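Local coordinates for uncharacterized periplasmic protein (Bacteroides vulgatus ATCC 8482, PDB 3ELG) that is of unknown function but adopts a fold like that of the beta-lactamase inhibitor protein BLIP and probably resides in the periplasm, at residues R18-K23 / G61-I66; K23-T28 / I66-K71; T76-A81 / Y105-E110; K84-N89 / L113-D118; A88-H93 / G121-L126. All coordinates share one frame; numbering follows the deposited sequence.

Contact 1. Residues R18-K23 / G61-I66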
# COMPACT_ATOMS: atom_id res chain seq x y z
N ARG A 18 3.87 11.33 -5.70
CA ARG A 18 5.30 11.66 -5.82
C ARG A 18 5.82 12.07 -4.46
O ARG A 18 6.90 11.67 -4.04
CB ARG A 18 5.54 12.75 -6.86
CG ARG A 18 5.86 12.27 -8.21
CD ARG A 18 6.05 13.50 -9.13
NE ARG A 18 4.75 13.86 -9.68
CZ ARG A 18 4.50 14.99 -10.32
NH1 ARG A 18 5.43 15.93 -10.43
NH2 ARG A 18 3.31 15.19 -10.85
N GLU A 19 5.03 12.87 -3.76
CA GLU A 19 5.44 13.37 -2.43
C GLU A 19 5.54 12.21 -1.44
O GLU A 19 6.50 12.11 -0.64
CB GLU A 19 4.47 14.44 -1.92
CG GLU A 19 4.51 15.76 -2.70
CD GLU A 19 5.79 16.60 -2.54
OE1 GLU A 19 6.69 16.25 -1.73
OE2 GLU A 19 5.88 17.63 -3.24
N MSE A 20 4.56 11.31 -1.51
CA MSE A 20 4.50 10.16 -0.62
C MSE A 20 5.76 9.31 -0.80
O MSE A 20 6.39 8.90 0.18
CB MSE A 20 3.22 9.33 -0.82
CG MSE A 20 3.03 8.13 0.12
SE MSE A 20 4.19 6.59 -0.26
CE MSE A 20 2.80 5.23 -0.15
N ILE A 21 6.16 9.10 -2.04
CA ILE A 21 7.31 8.25 -2.37
C ILE A 21 8.58 8.93 -1.91
O ILE A 21 9.51 8.30 -1.38
CB ILE A 21 7.39 7.94 -3.86
CG1 ILE A 21 6.21 7.07 -4.25
CG2 ILE A 21 8.70 7.24 -4.18
CD1 ILE A 21 5.88 7.04 -5.73
N GLY A 22 8.63 10.23 -2.12
CA GLY A 22 9.82 11.01 -1.73
C GLY A 22 10.01 11.09 -0.22
O GLY A 22 11.14 11.14 0.27
N LYS A 23 8.93 11.08 0.52
CA LYS A 23 8.95 11.24 1.96
C LYS A 23 9.28 9.91 2.63
O LYS A 23 10.12 9.84 3.54
CB LYS A 23 7.63 11.84 2.48
CG LYS A 23 7.55 11.97 3.97
CD LYS A 23 6.30 12.73 4.39
CE LYS A 23 6.24 12.94 5.89
NZ LYS A 23 4.97 13.64 6.31
N GLY A 61 -3.76 10.21 -6.10
CA GLY A 61 -2.45 9.99 -5.51
C GLY A 61 -2.46 9.56 -4.04
O GLY A 61 -1.43 9.57 -3.36
N GLU A 62 -3.64 9.17 -3.54
CA GLU A 62 -3.72 8.58 -2.19
C GLU A 62 -3.45 7.09 -2.22
O GLU A 62 -3.92 6.36 -3.06
CB GLU A 62 -5.08 8.82 -1.56
CG GLU A 62 -5.40 10.31 -1.46
CD GLU A 62 -6.85 10.60 -1.27
OE1 GLU A 62 -7.73 9.91 -1.83
OE2 GLU A 62 -7.12 11.60 -0.58
N TRP A 63 -2.59 6.64 -1.33
CA TRP A 63 -2.21 5.23 -1.40
C TRP A 63 -3.35 4.28 -1.08
O TRP A 63 -4.22 4.57 -0.24
CB TRP A 63 -1.01 4.92 -0.52
CG TRP A 63 -1.26 5.03 0.90
CD1 TRP A 63 -1.10 6.13 1.68
CD2 TRP A 63 -1.67 3.96 1.78
NE1 TRP A 63 -1.40 5.83 2.99
CE2 TRP A 63 -1.77 4.52 3.08
CE3 TRP A 63 -1.98 2.61 1.59
CZ2 TRP A 63 -2.14 3.74 4.17
CZ3 TRP A 63 -2.33 1.86 2.64
CH2 TRP A 63 -2.46 2.43 3.93
N LEU A 64 -3.32 3.16 -1.83
CA LEU A 64 -4.25 2.05 -1.67
C LEU A 64 -3.57 0.78 -1.15
O LEU A 64 -4.17 -0.00 -0.42
CB LEU A 64 -4.94 1.73 -3.00
CG LEU A 64 -5.71 2.86 -3.67
CD1 LEU A 64 -6.27 2.42 -5.01
CD2 LEU A 64 -6.73 3.32 -2.70
N GLU A 65 -2.34 0.54 -1.59
CA GLU A 65 -1.62 -0.62 -1.18
C GLU A 65 -0.17 -0.27 -1.09
O GLU A 65 0.38 0.46 -1.93
CB GLU A 65 -1.83 -1.78 -2.14
CG GLU A 65 -1.10 -3.02 -1.71
CD GLU A 65 -1.23 -4.11 -2.72
OE1 GLU A 65 -2.32 -4.71 -2.78
OE2 GLU A 65 -0.24 -4.35 -3.45
N ILE A 66 0.44 -0.77 -0.02
CA ILE A 66 1.88 -0.61 0.21
C ILE A 66 2.45 -1.99 0.46
O ILE A 66 2.18 -2.60 1.50
CB ILE A 66 2.17 0.31 1.40
CG1 ILE A 66 1.61 1.70 1.17
CG2 ILE A 66 3.68 0.41 1.69
CD1 ILE A 66 1.54 2.55 2.41
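Met20 on helix 15-24 and Trp63 of strand 63-67 mark the closest approach of the two backbones, their CA atoms 8.4 Å apart, a gap that the Met20 side chain spans. One methyl group does the bridging. Met20, present as selenomethionine, has CG anti to the backbone N (chi1 -177°) and bends again about CB-CG and CG-SE, which carries its CE across to the strand. There CE rests 3.8 Å from Trp63 CB and 3.9 Å from Ile66 CD1. It approaches Ile66 tip to tip, whereas it runs obliquely past Trp63. The indole in turn is covered on one face by Ile66, whose CD1 stands 3.5 Å above the ring plane, displaced toward the rim. Trp63 has CG lying between its backbone N and carbonyl carbon (chi1 68°), which brings the indole to the side of Ile66, three residues on. Methyl, isoleucine and indole thus form one apolar cluster, without a hydrogen bond between the segments. The strand turns a corner at Leu64, and Leu64 and Glu65 both face Glu56 in a classic beta bulge. On neighbouring strand 54-57, Phe57 touches Met20 and Trp63, and Leu55 touches Ile66. On the other flank, strand 95-101 brings Ile98 to Trp63 and Ile66, and Arg100 into a cation-pi contact with the indole; Phe77, from the segment leading into helix 80-89, meets it edge-to-face.

Contact 2. Residues K23-T28 / I66-K71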
# COMPACT_ATOMS: atom_id res chain seq x y z
N LYS A 23 8.93 11.08 0.52
CA LYS A 23 8.95 11.24 1.96
C LYS A 23 9.28 9.91 2.63
O LYS A 23 10.12 9.84 3.54
CB LYS A 23 7.63 11.84 2.48
CG LYS A 23 7.55 11.97 3.97
CD LYS A 23 6.30 12.73 4.39
CE LYS A 23 6.24 12.94 5.89
NZ LYS A 23 4.97 13.64 6.31
N HIS A 24 8.61 8.86 2.17
CA HIS A 24 8.58 7.61 2.90
C HIS A 24 9.45 6.49 2.35
O HIS A 24 9.68 5.49 3.07
CB HIS A 24 7.17 7.12 3.03
CG HIS A 24 6.31 8.00 3.86
ND1 HIS A 24 6.49 8.13 5.23
CD2 HIS A 24 5.32 8.86 3.53
CE1 HIS A 24 5.64 9.03 5.69
NE2 HIS A 24 4.90 9.47 4.69
N PHE A 25 9.91 6.66 1.11
CA PHE A 25 10.72 5.69 0.36
C PHE A 25 11.92 6.34 -0.30
O PHE A 25 12.29 6.07 -1.46
CB PHE A 25 9.83 4.89 -0.64
CG PHE A 25 8.75 4.11 0.05
CD1 PHE A 25 9.02 2.90 0.64
CD2 PHE A 25 7.48 4.63 0.20
CE1 PHE A 25 8.08 2.21 1.32
CE2 PHE A 25 6.50 3.96 0.91
CZ PHE A 25 6.78 2.73 1.45
N SER A 26 12.57 7.23 0.45
CA SER A 26 13.70 7.98 -0.09
C SER A 26 14.93 7.10 -0.29
O SER A 26 15.89 7.52 -0.89
CB SER A 26 14.08 9.15 0.83
OG SER A 26 14.40 8.67 2.13
N GLN A 27 14.89 5.90 0.28
CA GLN A 27 15.98 4.94 0.06
C GLN A 27 15.98 4.36 -1.35
O GLN A 27 16.94 3.75 -1.78
CB GLN A 27 15.91 3.78 1.07
CG GLN A 27 14.90 2.71 0.71
CD GLN A 27 13.49 3.00 1.22
OE1 GLN A 27 13.19 4.14 1.61
NE2 GLN A 27 12.63 1.98 1.23
N THR A 28 14.91 4.58 -2.09
CA THR A 28 14.85 4.07 -3.45
C THR A 28 14.20 5.10 -4.40
O THR A 28 14.09 6.30 -4.09
CB THR A 28 14.17 2.64 -3.45
OG1 THR A 28 14.27 2.04 -4.76
CG2 THR A 28 12.70 2.69 -2.95
N ILE A 66 0.44 -0.77 -0.02
CA ILE A 66 1.88 -0.61 0.21
C ILE A 66 2.45 -1.99 0.46
O ILE A 66 2.18 -2.60 1.50
CB ILE A 66 2.17 0.31 1.40
CG1 ILE A 66 1.61 1.70 1.17
CG2 ILE A 66 3.68 0.41 1.69
CD1 ILE A 66 1.54 2.55 2.41
N ASP A 67 3.25 -2.47 -0.50
CA ASP A 67 3.81 -3.83 -0.45
C ASP A 67 5.34 -3.79 -0.35
O ASP A 67 6.04 -3.59 -1.34
CB ASP A 67 3.35 -4.68 -1.65
CG ASP A 67 3.78 -6.13 -1.55
OD1 ASP A 67 4.48 -6.52 -0.58
OD2 ASP A 67 3.36 -6.90 -2.45
N CYS A 68 5.82 -3.97 0.88
CA CYS A 68 7.27 -3.94 1.15
C CYS A 68 7.96 -5.29 1.07
O CYS A 68 9.13 -5.43 1.40
CB CYS A 68 7.56 -3.27 2.46
SG CYS A 68 7.03 -1.50 2.43
N LYS A 69 7.22 -6.25 0.54
CA LYS A 69 7.73 -7.56 0.16
C LYS A 69 8.19 -8.37 1.38
O LYS A 69 7.37 -9.04 1.99
CB LYS A 69 8.84 -7.39 -0.85
CG LYS A 69 8.35 -6.69 -2.12
CD LYS A 69 7.22 -7.44 -2.78
CE LYS A 69 6.86 -6.86 -4.11
NZ LYS A 69 5.57 -7.43 -4.64
N ASN A 70 9.46 -8.29 1.74
CA ASN A 70 9.96 -8.99 2.96
C ASN A 70 10.32 -8.06 4.10
O ASN A 70 10.78 -8.49 5.18
CB ASN A 70 11.17 -9.88 2.68
CG ASN A 70 10.94 -10.82 1.55
OD1 ASN A 70 11.68 -10.81 0.57
ND2 ASN A 70 9.91 -11.64 1.67
N LYS A 71 10.11 -6.78 3.89
CA LYS A 71 10.39 -5.81 4.92
C LYS A 71 9.08 -5.28 5.46
O LYS A 71 8.05 -5.40 4.83
CB LYS A 71 11.25 -4.67 4.39
CG LYS A 71 12.63 -5.12 3.88
CD LYS A 71 13.50 -3.92 3.49
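Phe25 turns its ring to Ile66 and Cys68 by placing CG beside the backbone N and anti to the carbonyl carbon (chi1 -61°); Cys68 puts SG in the same relation to its own backbone (chi1 -63°). Ile66 meets the ring with its CG2 branch, which lies anti to the backbone N and so diverges from the CD1 arm. The far end of the phenyl ring does the touching: CZ of Phe25 comes within 3.9 Å of Ile66 CG2, the two side chains passing at a slant. Next to it, Phe25 CE1 lies 4.0 Å from Cys68 SG. The sulfur sits at the ring edge, near its plane and 5.3 Å from the ring centroid, a Cys sulfur-aromatic contact. All three residues are buried. Phe25 is the first residue to depart from helical backbone angles after helix 15-24, and it opens a type I turn closed by Thr28 N to Phe25 O. At the end of strand 63-67, Asp67 OD1 takes the amide of Lys69 at 3.0 Å in an Asx turn, and Cys68 begins a type II' turn to Lys71. Lys69 NZ also bridges to Asp67 OD2, at 3.2 Å, and to Glu54, tying this corner to strand 54-57. Leu55 of that strand packs on Phe25 and Ile66, and Met20 of helix 15-24 on Phe25, while Leu49 of strand 43-49 also touches Phe25.

Contact 3. Residues T76-A81 / Y105-E110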
# COMPACT_ATOMS: atom_id res chain seq x y z
N THR A 76 4.05 4.49 10.10
CA THR A 76 3.18 5.66 9.98
C THR A 76 1.87 5.36 9.24
O THR A 76 0.86 6.04 9.38
CB THR A 76 3.94 6.84 9.30
OG1 THR A 76 3.15 8.03 9.41
CG2 THR A 76 4.23 6.52 7.85
N PHE A 77 1.92 4.30 8.44
CA PHE A 77 0.82 3.94 7.56
C PHE A 77 -0.25 3.08 8.27
O PHE A 77 -1.38 2.87 7.77
CB PHE A 77 1.36 3.18 6.36
CG PHE A 77 2.18 4.06 5.38
CD1 PHE A 77 1.59 5.14 4.74
CD2 PHE A 77 3.49 3.76 5.13
CE1 PHE A 77 2.34 5.92 3.88
CE2 PHE A 77 4.24 4.54 4.24
CZ PHE A 77 3.65 5.61 3.61
N ILE A 78 0.14 2.56 9.42
CA ILE A 78 -0.70 1.63 10.20
C ILE A 78 -1.48 2.44 11.23
O ILE A 78 -0.88 3.12 12.11
CB ILE A 78 0.12 0.48 10.85
CG1 ILE A 78 0.92 -0.25 9.78
CG2 ILE A 78 -0.83 -0.47 11.57
CD1 ILE A 78 1.78 -1.33 10.33
N PRO A 79 -2.82 2.45 11.15
CA PRO A 79 -3.54 3.19 12.19
C PRO A 79 -3.22 2.72 13.60
O PRO A 79 -2.98 1.54 13.84
CB PRO A 79 -5.02 2.94 11.85
CG PRO A 79 -5.05 2.62 10.45
CD PRO A 79 -3.73 1.94 10.11
N GLN A 80 -3.25 3.66 14.54
CA GLN A 80 -2.86 3.34 15.93
C GLN A 80 -3.66 2.18 16.55
O GLN A 80 -3.13 1.30 17.22
CB GLN A 80 -2.98 4.60 16.83
CG GLN A 80 -2.61 4.29 18.25
N ALA A 81 -4.96 2.15 16.28
CA ALA A 81 -5.82 1.10 16.85
C ALA A 81 -5.36 -0.27 16.32
O ALA A 81 -5.41 -1.27 17.01
CB ALA A 81 -7.34 1.34 16.51
N TYR A 105 -9.11 -2.18 6.28
CA TYR A 105 -7.67 -2.44 6.15
C TYR A 105 -7.36 -3.95 6.13
O TYR A 105 -8.04 -4.77 6.77
CB TYR A 105 -6.92 -1.80 7.29
CG TYR A 105 -7.08 -0.31 7.42
CD1 TYR A 105 -8.16 0.26 8.09
CD2 TYR A 105 -6.13 0.53 6.87
CE1 TYR A 105 -8.28 1.62 8.21
CE2 TYR A 105 -6.25 1.89 6.99
CZ TYR A 105 -7.34 2.44 7.64
OH TYR A 105 -7.39 3.80 7.76
N GLU A 106 -6.36 -4.29 5.35
CA GLU A 106 -5.90 -5.67 5.32
C GLU A 106 -4.40 -5.64 5.47
O GLU A 106 -3.68 -5.00 4.66
CB GLU A 106 -6.23 -6.32 4.00
CG GLU A 106 -7.73 -6.28 3.65
CD GLU A 106 -8.05 -6.83 2.25
OE1 GLU A 106 -7.13 -7.07 1.43
OE2 GLU A 106 -9.24 -7.04 1.98
N LEU A 107 -3.93 -6.22 6.57
CA LEU A 107 -2.51 -6.32 6.82
C LEU A 107 -2.00 -7.72 6.59
O LEU A 107 -2.51 -8.66 7.14
CB LEU A 107 -2.18 -5.92 8.24
CG LEU A 107 -2.24 -4.41 8.60
CD1 LEU A 107 -3.59 -3.75 8.48
CD2 LEU A 107 -1.63 -4.18 9.97
N THR A 108 -0.97 -7.83 5.76
CA THR A 108 -0.41 -9.13 5.43
C THR A 108 0.92 -9.33 6.11
O THR A 108 1.83 -8.49 6.06
CB THR A 108 -0.23 -9.35 3.92
OG1 THR A 108 -1.46 -9.07 3.26
CG2 THR A 108 0.16 -10.81 3.66
N LEU A 109 1.02 -10.44 6.82
CA LEU A 109 2.23 -10.74 7.57
C LEU A 109 3.24 -11.48 6.68
O LEU A 109 2.91 -11.97 5.59
CB LEU A 109 1.95 -11.59 8.83
CG LEU A 109 0.84 -11.00 9.71
CD1 LEU A 109 0.61 -11.82 11.00
CD2 LEU A 109 1.15 -9.54 10.07
N GLU A 110 4.43 -11.59 7.23
CA GLU A 110 5.55 -12.21 6.52
C GLU A 110 5.21 -13.64 6.13
O GLU A 110 5.68 -14.16 5.12
CB GLU A 110 6.82 -12.20 7.37
CG GLU A 110 6.81 -13.29 8.44
CD GLU A 110 5.91 -12.97 9.62
OE1 GLU A 110 6.19 -11.97 10.33
OE2 GLU A 110 4.93 -13.73 9.84
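Ile78 is the first residue of 76-81 to touch strand 104-109, where it meets Leu107; their CA atoms, 8.8 Å apart, are the nearest pair across the contact. Its CG2 branch, anti to the backbone N, makes the approach and lies 4.1 Å from Leu107 CD2, the two side chains slanting past one another. Pro79 follows and makes the tighter contact. Its ring edge comes down on the phenol of Tyr105, with CG 3.6 Å from Tyr105 CZ. Measured to the ring centroid, Pro79 CG stands at 3.9 Å and only 25° off the normal, a CH-pi contact over one face, shifted toward the hydroxyl end; Pro79 CD reaches the same ring at CE2, 4.0 Å away. With CG beside its backbone N (chi1 -59°), the Tyr105 ring is carried toward Pro79, and chi2 of 85° sets its face. Pro79 also holds the N-cap position of helix 80-89, and its carbonyl O accepts from Ser83 OG in the first turn, so the residue on the tyrosine is also the one that starts the helix. From that helix Ile82 touches both Tyr105 and Leu107, and Met86 reaches Leu107. Within the sheet, strand 104-109 is bordered by strand 95-101, whose Arg100 packs against Tyr105, and by strand 114-117, whose Phe117 lies against Leu107.

Contact 4. Residues K84-N89 / L113-D118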
# COMPACT_ATOMS: atom_id res chain seq x y z
N LYS A 84 -1.96 -1.38 17.80
CA LYS A 84 -2.20 -1.86 19.16
C LYS A 84 -2.62 -3.30 19.10
O LYS A 84 -2.13 -4.18 19.82
CB LYS A 84 -3.30 -1.03 19.83
CG LYS A 84 -3.65 -1.44 21.22
CD LYS A 84 -4.63 -0.46 21.85
CE LYS A 84 -5.30 -1.05 23.08
NZ LYS A 84 -6.48 -0.24 23.50
N TYR A 85 -3.57 -3.56 18.22
CA TYR A 85 -4.11 -4.90 18.07
C TYR A 85 -3.02 -5.87 17.63
O TYR A 85 -2.91 -6.97 18.15
CB TYR A 85 -5.28 -4.91 17.09
CG TYR A 85 -6.07 -6.17 17.17
CD1 TYR A 85 -5.68 -7.30 16.47
CD2 TYR A 85 -7.20 -6.24 17.98
CE1 TYR A 85 -6.39 -8.49 16.57
CE2 TYR A 85 -7.92 -7.41 18.08
CZ TYR A 85 -7.51 -8.52 17.37
OH TYR A 85 -8.27 -9.66 17.49
N MSE A 86 -2.21 -5.43 16.68
CA MSE A 86 -1.17 -6.28 16.10
C MSE A 86 -0.11 -6.64 17.14
O MSE A 86 0.41 -7.75 17.16
CB MSE A 86 -0.49 -5.64 14.91
CG MSE A 86 -1.43 -5.43 13.76
SE MSE A 86 -2.21 -7.04 13.01
CE MSE A 86 -0.64 -7.83 12.33
N LYS A 87 0.15 -5.68 18.01
CA LYS A 87 1.18 -5.85 19.04
C LYS A 87 0.69 -6.85 20.07
O LYS A 87 1.44 -7.70 20.57
CB LYS A 87 1.49 -4.51 19.70
CG LYS A 87 2.52 -4.63 20.82
CD LYS A 87 3.94 -4.48 20.26
N ALA A 88 -0.61 -6.80 20.33
CA ALA A 88 -1.22 -7.61 21.41
C ALA A 88 -1.44 -9.04 20.96
O ALA A 88 -1.50 -9.98 21.78
CB ALA A 88 -2.53 -7.00 21.85
N ASN A 89 -1.59 -9.20 19.65
CA ASN A 89 -2.13 -10.45 19.07
C ASN A 89 -1.24 -11.15 18.11
O ASN A 89 -1.29 -12.36 17.96
CB ASN A 89 -3.45 -10.18 18.41
CG ASN A 89 -4.50 -9.86 19.37
OD1 ASN A 89 -4.95 -8.72 19.49
ND2 ASN A 89 -4.89 -10.86 20.14
N LEU A 113 -0.25 -14.67 6.33
CA LEU A 113 -1.51 -14.45 7.03
C LEU A 113 -2.00 -13.05 6.68
O LEU A 113 -1.19 -12.12 6.70
CB LEU A 113 -1.31 -14.54 8.53
CG LEU A 113 -2.32 -15.28 9.39
CD1 LEU A 113 -2.59 -16.69 8.80
CD2 LEU A 113 -1.81 -15.29 10.84
N GLU A 114 -3.30 -12.90 6.40
CA GLU A 114 -3.90 -11.58 6.21
C GLU A 114 -4.84 -11.29 7.35
O GLU A 114 -5.64 -12.11 7.72
CB GLU A 114 -4.65 -11.51 4.91
CG GLU A 114 -5.19 -10.10 4.60
CD GLU A 114 -6.13 -10.06 3.40
OE1 GLU A 114 -5.67 -10.41 2.29
OE2 GLU A 114 -7.30 -9.66 3.56
N VAL A 115 -4.60 -10.16 7.99
CA VAL A 115 -5.41 -9.73 9.12
C VAL A 115 -6.28 -8.57 8.68
O VAL A 115 -5.78 -7.51 8.28
CB VAL A 115 -4.53 -9.34 10.35
CG1 VAL A 115 -5.41 -9.22 11.58
CG2 VAL A 115 -3.39 -10.37 10.58
N ASP A 116 -7.60 -8.78 8.76
CA ASP A 116 -8.60 -7.82 8.27
C ASP A 116 -9.27 -7.03 9.37
O ASP A 116 -9.71 -7.58 10.39
CB ASP A 116 -9.68 -8.50 7.41
CG ASP A 116 -9.16 -9.10 6.14
OD1 ASP A 116 -8.00 -8.80 5.70
OD2 ASP A 116 -9.95 -9.89 5.57
N PHE A 117 -9.34 -5.73 9.14
CA PHE A 117 -9.96 -4.73 10.04
C PHE A 117 -10.99 -3.86 9.31
O PHE A 117 -10.92 -3.64 8.11
CB PHE A 117 -8.89 -3.80 10.62
CG PHE A 117 -7.82 -4.51 11.36
CD1 PHE A 117 -6.76 -5.07 10.69
CD2 PHE A 117 -7.90 -4.65 12.75
CE1 PHE A 117 -5.75 -5.71 11.39
CE2 PHE A 117 -6.93 -5.36 13.44
CZ PHE A 117 -5.85 -5.88 12.75
N ASP A 118 -11.96 -3.36 10.08
CA ASP A 118 -12.89 -2.38 9.51
C ASP A 118 -12.25 -1.00 9.44
O ASP A 118 -11.08 -0.83 9.80
CB ASP A 118 -14.23 -2.32 10.26
CG ASP A 118 -14.10 -1.95 11.70
OD1 ASP A 118 -13.20 -1.15 12.01
OD2 ASP A 118 -14.92 -2.44 12.55
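Phe117 directs its ring edge at the face of Tyr85 in an offset edge-to-face pair, with centroids 5.6 Å apart and planes at 82°. The nearest atoms are Phe117 CE2 and Tyr85 CD1, at 3.8 Å; Tyr85 is modelled in two conformers, and this pairing is that of one of them. Tyr85 also meets the ring of Phe123, nearly parallel to its own. A second group shares the phenyl edge: SE of Met86, a selenomethionine, lies near the ring plane, 3.8 Å from Phe117 CZ, a Met-aromatic contact. Bends at chi2 and chi3 curl Met86 toward the strand, where its end meets Val115 tip to tip; CE is 4.1 Å from Val115 CG2. Val115 and Phe117, two residues apart, point to the same side of strand 114-117. The axes of helical segment 84-89 and strand 114-117 pass 11.3 Å apart at 137°, an apolar helix-on-sheet packing that fits the antiparallel sheet of a BLIP-like fold.

Contact 5. Residues A88-H93 / G121-L126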
# COMPACT_ATOMS: atom_id res chain seq x y z
N ALA A 88 -0.61 -6.80 20.33
CA ALA A 88 -1.22 -7.61 21.41
C ALA A 88 -1.44 -9.04 20.96
O ALA A 88 -1.50 -9.98 21.78
CB ALA A 88 -2.53 -7.00 21.85
N ASN A 89 -1.59 -9.20 19.65
CA ASN A 89 -2.13 -10.45 19.07
C ASN A 89 -1.24 -11.15 18.11
O ASN A 89 -1.29 -12.36 17.96
CB ASN A 89 -3.45 -10.18 18.41
CG ASN A 89 -4.50 -9.86 19.37
OD1 ASN A 89 -4.95 -8.72 19.49
ND2 ASN A 89 -4.89 -10.86 20.14
N TYR A 90 -0.46 -10.37 17.38
CA TYR A 90 0.41 -10.93 16.36
C TYR A 90 1.80 -10.32 16.62
O TYR A 90 2.53 -9.92 15.73
CB TYR A 90 -0.23 -10.73 14.91
CG TYR A 90 -1.67 -11.29 14.79
CD1 TYR A 90 -1.91 -12.66 14.46
CD2 TYR A 90 -2.78 -10.51 15.07
CE1 TYR A 90 -3.24 -13.18 14.36
CE2 TYR A 90 -4.11 -11.04 15.00
CZ TYR A 90 -4.33 -12.39 14.66
OH TYR A 90 -5.64 -12.92 14.63
N ASN A 91 2.16 -10.29 17.89
CA ASN A 91 3.47 -9.74 18.29
C ASN A 91 4.66 -10.47 17.69
O ASN A 91 4.65 -11.70 17.49
CB ASN A 91 3.61 -9.69 19.81
CG ASN A 91 5.02 -9.33 20.25
OD1 ASN A 91 5.87 -10.21 20.43
ND2 ASN A 91 5.28 -8.03 20.43
N GLY A 92 5.69 -9.70 17.40
CA GLY A 92 6.93 -10.26 16.83
C GLY A 92 6.83 -10.58 15.34
O GLY A 92 7.82 -10.94 14.70
N HIS A 93 5.62 -10.47 14.80
CA HIS A 93 5.38 -10.66 13.34
C HIS A 93 5.51 -9.33 12.63
O HIS A 93 5.20 -8.31 13.19
CB HIS A 93 4.02 -11.26 13.05
CG HIS A 93 3.94 -12.73 13.34
ND1 HIS A 93 4.69 -13.33 14.33
CD2 HIS A 93 3.20 -13.71 12.77
CE1 HIS A 93 4.42 -14.62 14.36
NE2 HIS A 93 3.52 -14.88 13.43
N GLY A 121 -10.63 0.33 12.51
CA GLY A 121 -9.54 -0.44 13.09
C GLY A 121 -9.99 -1.57 14.00
O GLY A 121 -9.22 -2.14 14.79
N GLY A 122 -11.27 -1.89 13.89
CA GLY A 122 -11.81 -3.06 14.54
C GLY A 122 -11.49 -4.35 13.83
O GLY A 122 -11.64 -4.46 12.63
N PHE A 123 -11.01 -5.32 14.58
CA PHE A 123 -10.68 -6.66 13.99
C PHE A 123 -11.92 -7.31 13.39
O PHE A 123 -13.02 -7.32 14.02
CB PHE A 123 -10.05 -7.61 15.04
CG PHE A 123 -9.82 -8.99 14.54
CD1 PHE A 123 -8.72 -9.29 13.77
CD2 PHE A 123 -10.68 -10.02 14.87
CE1 PHE A 123 -8.50 -10.58 13.30
CE2 PHE A 123 -10.45 -11.32 14.40
CZ PHE A 123 -9.35 -11.58 13.61
N LEU A 124 -11.76 -7.87 12.19
CA LEU A 124 -12.81 -8.62 11.57
C LEU A 124 -12.51 -10.10 11.49
O LEU A 124 -13.26 -10.91 11.95
CB LEU A 124 -13.08 -8.08 10.16
CG LEU A 124 -13.66 -6.66 10.09
CD1 LEU A 124 -13.64 -6.22 8.63
CD2 LEU A 124 -15.08 -6.57 10.69
N LYS A 125 -11.39 -10.44 10.85
CA LYS A 125 -11.07 -11.87 10.62
C LYS A 125 -9.68 -12.05 10.06
O LYS A 125 -9.06 -11.12 9.57
CB LYS A 125 -12.06 -12.52 9.63
CG LYS A 125 -12.01 -11.90 8.21
CD LYS A 125 -13.05 -12.52 7.26
CE LYS A 125 -12.88 -11.96 5.84
NZ LYS A 125 -13.45 -12.81 4.72
N LEU A 126 -9.20 -13.28 10.16
CA LEU A 126 -8.03 -13.72 9.46
C LEU A 126 -8.48 -14.19 8.10
O LEU A 126 -9.49 -14.85 7.95
CB LEU A 126 -7.32 -14.90 10.16
CG LEU A 126 -6.57 -14.55 11.46
CD1 LEU A 126 -5.84 -15.80 12.00
CD2 LEU A 126 -5.64 -13.36 11.22
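Tyr90 OH is wedged among apolar carbons of strand 123-127, coming 3.4 Å from Leu126 CD2 and 3.9 Å from Phe123 CE1. Leu126 does most of the touching. Its CG and CD1 also stand close to the hydroxyl, and CD2 continues along the ring to Tyr90 CZ, 3.8 Å away. The two side chains come from opposite directions and meet at the hydroxyl end of the tyrosine, in line with CA atoms as far apart as 11.3 Å. Phe123 sets its ring beside the hydroxyl with CG anti to the backbone N (chi1 175°), and the backbone N of Lys125 stands 3.6 Å above one face of that ring, toward its rim. Tyr90 is the first residue to leave helical backbone angles after helix 80-89, and it begins a type II turn in which His93 N is hydrogen-bonded to Tyr90 O at 3.3 Å and Gly92 takes a positive phi. Val115 of the adjacent strand 114-117 touches Tyr90, Phe123 and Leu126 alike. Leu126 remains on the surface. Leu124 and Lys125 both face Asp116, a classic beta bulge in the outermost strand of the antiparallel sheet, against which the Tyr90 side chain, from the end of helix 80-89, packs.

The five contacts run along a single antiparallel sheet and fall into two groups, one under each helix. Contacts 1 and 2 share Ile66 and are joined by Met20 SE against Phe25 CE2, 3.7 Å apart. Contacts 3, 4 and 5 all use helix 80-89: the centres of 4 and 5 lie about 2 Å apart and those of 3 and 4 about 7 Å, with their strands adjacent in the sheet. Phe77, in the first segment of contact 3, links the groups, its CG 3.4 Å from Ile66 CD1. Contacts 1 and 4 lie on opposite sides of the chain's centre, with centres about 22 Å apart and nearest atoms about 8 Å.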